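Local coordinates for succinoglycan biosynthesis protein (Bacillus cereus ATCC 14579, PDB 2QGM) that is of uncharacterised activity but belongs to the erythromycin esterase-like family and may act in succinoglycan biosynthesis, at residues N307-K312 against Y336-S341; M385-R391 against F430-I436. All coordinates share one frame; numbering follows the deposited sequence.

Contact 1 (N307-K312 against Y336-S341)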
loop_
_atom_site.group_PDB
_atom_site.type_symbol
_atom_site.label_atom_id
_atom_site.label_comp_id
_atom_site.label_asym_id
_atom_site.label_seq_id
_atom_site.Cartn_x
_atom_site.Cartn_y
_atom_site.Cartn_z
ATOM N N ASN A 307 -4.969 5.213 -1.115
ATOM C CA ASN A 307 -4.988 6.394 -0.248
ATOM C C ASN A 307 -5.604 6.025 1.095
ATOM O O ASN A 307 -5.126 6.430 2.150
ATOM C CB ASN A 307 -5.857 7.505 -0.843
ATOM C CG ASN A 307 -5.128 8.358 -1.860
ATOM O OD1 ASN A 307 -3.904 8.294 -1.997
ATOM N ND2 ASN A 307 -5.885 9.193 -2.569
ATOM N N ILE A 308 -6.694 5.273 1.043
ATOM C CA ILE A 308 -7.402 4.867 2.251
ATOM C C ILE A 308 -6.515 4.245 3.331
ATOM O O ILE A 308 -6.640 4.579 4.512
ATOM C CB ILE A 308 -8.521 3.868 1.901
ATOM C CG1 ILE A 308 -9.596 4.564 1.068
ATOM C CG2 ILE A 308 -9.085 3.245 3.179
ATOM C CD1 ILE A 308 -10.337 5.668 1.793
ATOM N N HIS A 309 -5.624 3.346 2.928
ATOM C CA HIS A 309 -4.759 2.657 3.877
ATOM C C HIS A 309 -3.535 3.422 4.371
ATOM O O HIS A 309 -3.079 3.189 5.486
ATOM C CB HIS A 309 -4.323 1.308 3.289
ATOM C CG HIS A 309 -5.464 0.381 3.013
ATOM N ND1 HIS A 309 -6.171 -0.247 4.013
ATOM C CD2 HIS A 309 -6.047 0.012 1.846
ATOM C CE1 HIS A 309 -7.143 -0.966 3.476
ATOM N NE2 HIS A 309 -7.088 -0.823 2.163
ATOM N N ILE A 310 -2.999 4.330 3.559
ATOM C CA ILE A 310 -1.825 5.080 3.990
ATOM C C ILE A 310 -2.152 6.371 4.743
ATOM O O ILE A 310 -1.293 6.925 5.434
ATOM C CB ILE A 310 -0.882 5.405 2.790
ATOM C CG1 ILE A 310 -1.573 6.316 1.782
ATOM C CG2 ILE A 310 -0.431 4.109 2.126
ATOM C CD1 ILE A 310 -1.300 7.796 2.002
ATOM N N ALA A 311 -3.397 6.834 4.630
ATOM C CA ALA A 311 -3.845 8.073 5.279
ATOM C C ALA A 311 -3.680 8.119 6.793
ATOM O O ALA A 311 -3.772 7.104 7.479
ATOM C CB ALA A 311 -5.309 8.338 4.924
ATOM N N LYS A 312 -3.454 9.322 7.305
ATOM C CA LYS A 312 -3.285 9.527 8.730
ATOM C C LYS A 312 -4.613 9.375 9.466
ATOM O O LYS A 312 -4.639 9.045 10.657
ATOM C CB LYS A 312 -2.715 10.922 8.992
ATOM C CG LYS A 312 -1.345 11.133 8.382
ATOM C CD LYS A 312 -0.820 12.532 8.645
ATOM C CE LYS A 312 -1.533 13.578 7.799
ATOM N NZ LYS A 312 -0.962 14.944 8.019
ATOM N N TYR A 336 7.032 8.771 9.974
ATOM C CA TYR A 336 6.155 8.252 8.922
ATOM C C TYR A 336 5.566 9.435 8.163
ATOM O O TYR A 336 4.801 10.224 8.716
ATOM C CB TYR A 336 5.014 7.405 9.503
ATOM C CG TYR A 336 3.973 6.987 8.475
ATOM C CD1 TYR A 336 4.335 6.258 7.345
ATOM C CD2 TYR A 336 2.626 7.297 8.647
ATOM C CE1 TYR A 336 3.385 5.842 6.413
ATOM C CE2 TYR A 336 1.664 6.883 7.722
ATOM C CZ TYR A 336 2.057 6.153 6.603
ATOM O OH TYR A 336 1.129 5.725 5.679
ATOM N N VAL A 337 5.943 9.565 6.897
ATOM C CA VAL A 337 5.443 10.648 6.060
ATOM C C VAL A 337 4.438 10.059 5.075
ATOM O O VAL A 337 4.671 8.995 4.500
ATOM C CB VAL A 337 6.589 11.330 5.270
ATOM C CG1 VAL A 337 6.013 12.246 4.210
ATOM C CG2 VAL A 337 7.471 12.139 6.219
ATOM N N THR A 338 3.315 10.749 4.897
ATOM C CA THR A 338 2.265 10.298 3.990
ATOM C C THR A 338 2.132 11.155 2.753
ATOM O O THR A 338 2.002 12.373 2.843
ATOM C CB THR A 338 0.881 10.282 4.673
ATOM O OG1 THR A 338 0.654 11.533 5.337
ATOM C CG2 THR A 338 0.792 9.152 5.665
ATOM N N ILE A 339 2.152 10.503 1.594
ATOM C CA ILE A 339 2.015 11.179 0.311
ATOM C C ILE A 339 0.769 10.638 -0.376
ATOM O O ILE A 339 0.787 9.533 -0.922
ATOM C CB ILE A 339 3.225 10.896 -0.594
ATOM C CG1 ILE A 339 4.505 11.258 0.155
ATOM C CG2 ILE A 339 3.096 11.678 -1.907
ATOM C CD1 ILE A 339 5.773 10.950 -0.600
ATOM N N GLY A 340 -0.306 11.419 -0.347
ATOM C CA GLY A 340 -1.552 11.005 -0.968
ATOM C C GLY A 340 -1.595 11.276 -2.464
ATOM O O GLY A 340 -0.853 12.116 -2.976
ATOM N N SER A 341 -2.475 10.564 -3.157
ATOM C CA SER A 341 -2.640 10.703 -4.600
ATOM C C SER A 341 -3.959 11.382 -4.939
ATOM O O SER A 341 -5.013 10.984 -4.439
ATOM C CB SER A 341 -2.611 9.323 -5.260
ATOM O OG SER A 341 -3.135 9.363 -6.580
#

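Contact 2 (M385-R391 against F430-I436)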
loop_
_atom_site.group_PDB
_atom_site.type_symbol
_atom_site.label_atom_id
_atom_site.label_comp_id
_atom_site.label_asym_id
_atom_site.label_seq_id
_atom_site.Cartn_x
_atom_site.Cartn_y
_atom_site.Cartn_z
HETATM N N MSE A 385 0.587 18.536 -13.398
HETATM C CA MSE A 385 1.009 17.634 -12.326
HETATM C C MSE A 385 1.894 18.384 -11.349
HETATM O O MSE A 385 2.734 19.184 -11.753
HETATM C CB MSE A 385 1.806 16.464 -12.883
HETATM C CG MSE A 385 1.100 15.683 -13.947
HETATM SE SE MSE A 385 2.285 14.333 -14.576
HETATM C CE MSE A 385 3.395 15.391 -15.732
ATOM N N PHE A 386 1.720 18.124 -10.060
ATOM C CA PHE A 386 2.527 18.806 -9.075
ATOM C C PHE A 386 2.498 18.169 -7.693
ATOM O O PHE A 386 1.619 17.360 -7.382
ATOM C CB PHE A 386 2.094 20.269 -8.951
ATOM C CG PHE A 386 0.646 20.455 -8.604
ATOM C CD1 PHE A 386 -0.329 20.445 -9.603
ATOM C CD2 PHE A 386 0.256 20.671 -7.282
ATOM C CE1 PHE A 386 -1.674 20.653 -9.296
ATOM C CE2 PHE A 386 -1.088 20.879 -6.960
ATOM C CZ PHE A 386 -2.057 20.871 -7.970
ATOM N N LEU A 387 3.489 18.528 -6.881
ATOM C CA LEU A 387 3.591 18.055 -5.511
ATOM C C LEU A 387 3.143 19.217 -4.658
ATOM O O LEU A 387 3.378 20.373 -5.008
ATOM C CB LEU A 387 5.039 17.740 -5.135
ATOM C CG LEU A 387 5.756 16.630 -5.889
ATOM C CD1 LEU A 387 7.248 16.709 -5.620
ATOM C CD2 LEU A 387 5.197 15.299 -5.447
ATOM N N LEU A 388 2.505 18.914 -3.537
ATOM C CA LEU A 388 2.057 19.949 -2.623
ATOM C C LEU A 388 2.305 19.465 -1.196
ATOM O O LEU A 388 1.768 18.438 -0.789
ATOM C CB LEU A 388 0.566 20.238 -2.834
ATOM C CG LEU A 388 0.041 21.441 -2.057
ATOM C CD1 LEU A 388 0.763 22.674 -2.579
ATOM C CD2 LEU A 388 -1.474 21.596 -2.211
ATOM N N ASP A 389 3.137 20.190 -0.448
ATOM C CA ASP A 389 3.430 19.830 0.949
ATOM C C ASP A 389 2.390 20.555 1.799
ATOM O O ASP A 389 2.526 21.743 2.077
ATOM C CB ASP A 389 4.845 20.288 1.350
ATOM C CG ASP A 389 5.264 19.788 2.741
ATOM O OD1 ASP A 389 4.382 19.456 3.560
ATOM O OD2 ASP A 389 6.481 19.738 3.007
ATOM N N ASN A 390 1.353 19.840 2.217
ATOM C CA ASN A 390 0.278 20.460 2.984
ATOM C C ASN A 390 0.683 20.924 4.382
ATOM O O ASN A 390 0.036 21.801 4.955
ATOM C CB ASN A 390 -0.931 19.511 3.090
ATOM C CG ASN A 390 -1.412 18.998 1.735
ATOM O OD1 ASN A 390 -1.514 19.751 0.768
ATOM N ND2 ASN A 390 -1.731 17.709 1.673
ATOM N N ARG A 391 1.754 20.352 4.922
ATOM C CA ARG A 391 2.216 20.697 6.264
ATOM C C ARG A 391 2.791 22.099 6.420
ATOM O O ARG A 391 2.688 22.688 7.493
ATOM C CB ARG A 391 3.284 19.707 6.724
ATOM C CG ARG A 391 2.888 18.257 6.594
ATOM C CD ARG A 391 4.100 17.375 6.805
ATOM N NE ARG A 391 5.106 17.647 5.791
ATOM C CZ ARG A 391 6.295 17.063 5.735
ATOM N NH1 ARG A 391 6.639 16.160 6.645
ATOM N NH2 ARG A 391 7.142 17.385 4.762
ATOM N N PHE A 430 -3.302 13.625 4.514
ATOM C CA PHE A 430 -1.991 13.567 3.876
ATOM C C PHE A 430 -1.040 14.722 4.182
ATOM O O PHE A 430 -1.436 15.891 4.177
ATOM C CB PHE A 430 -2.174 13.494 2.354
ATOM C CG PHE A 430 -3.248 12.526 1.899
ATOM C CD1 PHE A 430 -3.165 11.166 2.196
ATOM C CD2 PHE A 430 -4.325 12.976 1.130
ATOM C CE1 PHE A 430 -4.131 10.270 1.732
ATOM C CE2 PHE A 430 -5.296 12.089 0.661
ATOM C CZ PHE A 430 -5.200 10.728 0.962
ATOM N N ASP A 431 0.228 14.397 4.423
ATOM C CA ASP A 431 1.232 15.426 4.686
ATOM C C ASP A 431 1.540 16.093 3.347
ATOM O O ASP A 431 1.675 17.315 3.253
ATOM C CB ASP A 431 2.528 14.799 5.227
ATOM C CG ASP A 431 2.353 14.155 6.592
ATOM O OD1 ASP A 431 1.798 14.812 7.495
ATOM O OD2 ASP A 431 2.787 12.995 6.769
ATOM N N ILE A 432 1.633 15.253 2.321
ATOM C CA ILE A 432 1.972 15.650 0.964
ATOM C C ILE A 432 1.035 14.973 -0.027
ATOM O O ILE A 432 0.482 13.914 0.253
ATOM C CB ILE A 432 3.420 15.185 0.632
ATOM C CG1 ILE A 432 4.400 15.793 1.620
ATOM C CG2 ILE A 432 3.811 15.575 -0.794
ATOM C CD1 ILE A 432 5.737 15.091 1.650
ATOM N N ILE A 433 0.844 15.599 -1.179
ATOM C CA ILE A 433 0.029 14.995 -2.217
ATOM C C ILE A 433 0.706 15.224 -3.554
ATOM O O ILE A 433 1.473 16.174 -3.719
ATOM C CB ILE A 433 -1.409 15.603 -2.312
ATOM C CG1 ILE A 433 -1.335 17.100 -2.620
ATOM C CG2 ILE A 433 -2.174 15.348 -1.029
ATOM C CD1 ILE A 433 -2.652 17.672 -3.092
ATOM N N PHE A 434 0.481 14.306 -4.487
ATOM C CA PHE A 434 0.978 14.486 -5.844
ATOM C C PHE A 434 -0.282 14.450 -6.683
ATOM O O PHE A 434 -1.045 13.479 -6.669
ATOM C CB PHE A 434 2.014 13.421 -6.275
ATOM C CG PHE A 434 1.497 12.002 -6.344
ATOM C CD1 PHE A 434 1.124 11.431 -7.565
ATOM C CD2 PHE A 434 1.454 11.215 -5.199
ATOM C CE1 PHE A 434 0.722 10.092 -7.639
ATOM C CE2 PHE A 434 1.053 9.881 -5.264
ATOM C CZ PHE A 434 0.688 9.317 -6.482
ATOM N N HIS A 435 -0.523 15.555 -7.375
ATOM C CA HIS A 435 -1.706 15.689 -8.197
ATOM C C HIS A 435 -1.422 15.463 -9.673
ATOM O O HIS A 435 -0.392 15.898 -10.194
ATOM C CB HIS A 435 -2.312 17.087 -8.008
ATOM C CG HIS A 435 -3.646 17.258 -8.658
ATOM N ND1 HIS A 435 -4.787 16.640 -8.193
ATOM C CD2 HIS A 435 -4.023 17.956 -9.759
ATOM C CE1 HIS A 435 -5.804 16.945 -8.976
ATOM N NE2 HIS A 435 -5.365 17.744 -9.937
ATOM N N ILE A 436 -2.331 14.740 -10.322
ATOM C CA ILE A 436 -2.268 14.478 -11.758
ATOM C C ILE A 436 -3.668 14.841 -12.243
ATOM O O ILE A 436 -4.612 14.069 -12.081
ATOM C CB ILE A 436 -1.992 12.986 -12.090
ATOM C CG1 ILE A 436 -0.643 12.559 -11.511
ATOM C CG2 ILE A 436 -2.014 12.787 -13.614
ATOM C CD1 ILE A 436 -0.246 11.124 -11.833
#

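Contact 1 (N307-K312 against Y336-S341)
Tyr336, at the start of strand 336-344 inside the mixed sheet of this erythromycin esterase-like fold, reaches the short helix 307-310. Its ring swings out with CG anti to the backbone N (chi1 173°), and the phenol OH donates to Ile310 O at 2.7 Å, in the carbonyl plane and on a lone pair. The long, rigid side chain suits this place because it spans the gap to a carbonyl at the helix end, where Ala311 leaves helical geometry. Ile310 CB lies beside it, 3.5 Å from Tyr336 OH.

Thr338 packs tightly beside that bond, its CG2 methyl 3.1 Å from Ile310 O. Its OG1 is hydrogen-bonded elsewhere, so the Lys312 methylenes only pack on it, CG at 3.7 Å. The lysine chain crosses the threonine obliquely and bends at chi3 (-74°), and its NZ reaches Leu427 O and a salt bridge with Asp431. Ile339 points its side chain away, and its O lies 4.0 Å from Ile310 CD1. Gly340, lacking a side chain, lets Ile310 CD1 and the Asn307 amide come close to the strand, OD1 lying 3.7 Å from the glycine CA.

Ser341 is held through its backbone by Asn307, whose amide can donate and accept at once. Ser341 N gives its hydrogen to OD1 at 2.9 Å, and Asn307 ND2 returns a nearly straight bond (170°) to Ser341 O at 2.7 Å, lying in the amide plane.

Contact 2 (M385-R391 against F430-I436)
Strands 385-389 and 432-436 run antiparallel, their axes 4.7 Å apart at closest approach, with paired backbone bonds joining Phe386 to His435 and Leu388 to Ile433. Beside the first pair, His435 CB sits over one face of the Phe386 ring, 3.9 Å from its centroid, a CH-pi contact. CG of Phe386 sits between the backbone N and the carbonyl carbon (chi1 57°), which brings the ring beside the imidazole, the two planes oblique at 47°. His435 ND1 is hydrogen-bonded to Thr342 OG1, which fixes the imidazole's rotation. On the same face, Leu388 CB packs 3.7 Å from Ile433 CG1, the two side chains lying side by side. On the other face Leu387 CD2 rests against Phe434 CB at 3.8 Å; helix 65-71 covers the leucine and helix 87-104 the phenylalanine.

This is the antiparallel margin of the otherwise largely parallel mixed sheet. Just beyond, Asp389 OD1 accepts from Arg391 N in an Asx turn, and the guanidinium grips the carboxylate side-on through NE and NH2. Arg391 CD lies 3.4 Å from Asp431 CB, and NH2 also reaches Met70 O. Asn390 ND2 makes a straight bond to Phe430 O at 3.1 Å, donating from above the carbonyl plane, while Asn390 OD1 is buried without a partner.

Following the chain from the N terminus, contact 1 comes first: helix 307-310 leads through 23 intervening residues, including helix 324-332, to strand 336-344, which closes the loop. Contact 2 opens afterwards, at strand 385-389, and closes on strand 432-439 after 38 intervening residues, which hold helix 395-402, the strand pair 404-408/421-425 and helix 426-429. The two loops are therefore in series, neither nested nor crossed. Yet strands 336-344 and 432-439 are parallel neighbours, joined by a probable hydrogen bond from Gly340 N to Ile432 O and by packing of Ser341 on Phe434. Contact 1 thus ties a helix to the sheet's interior, and contact 2 extends that sheet toward its edge strand 50-51.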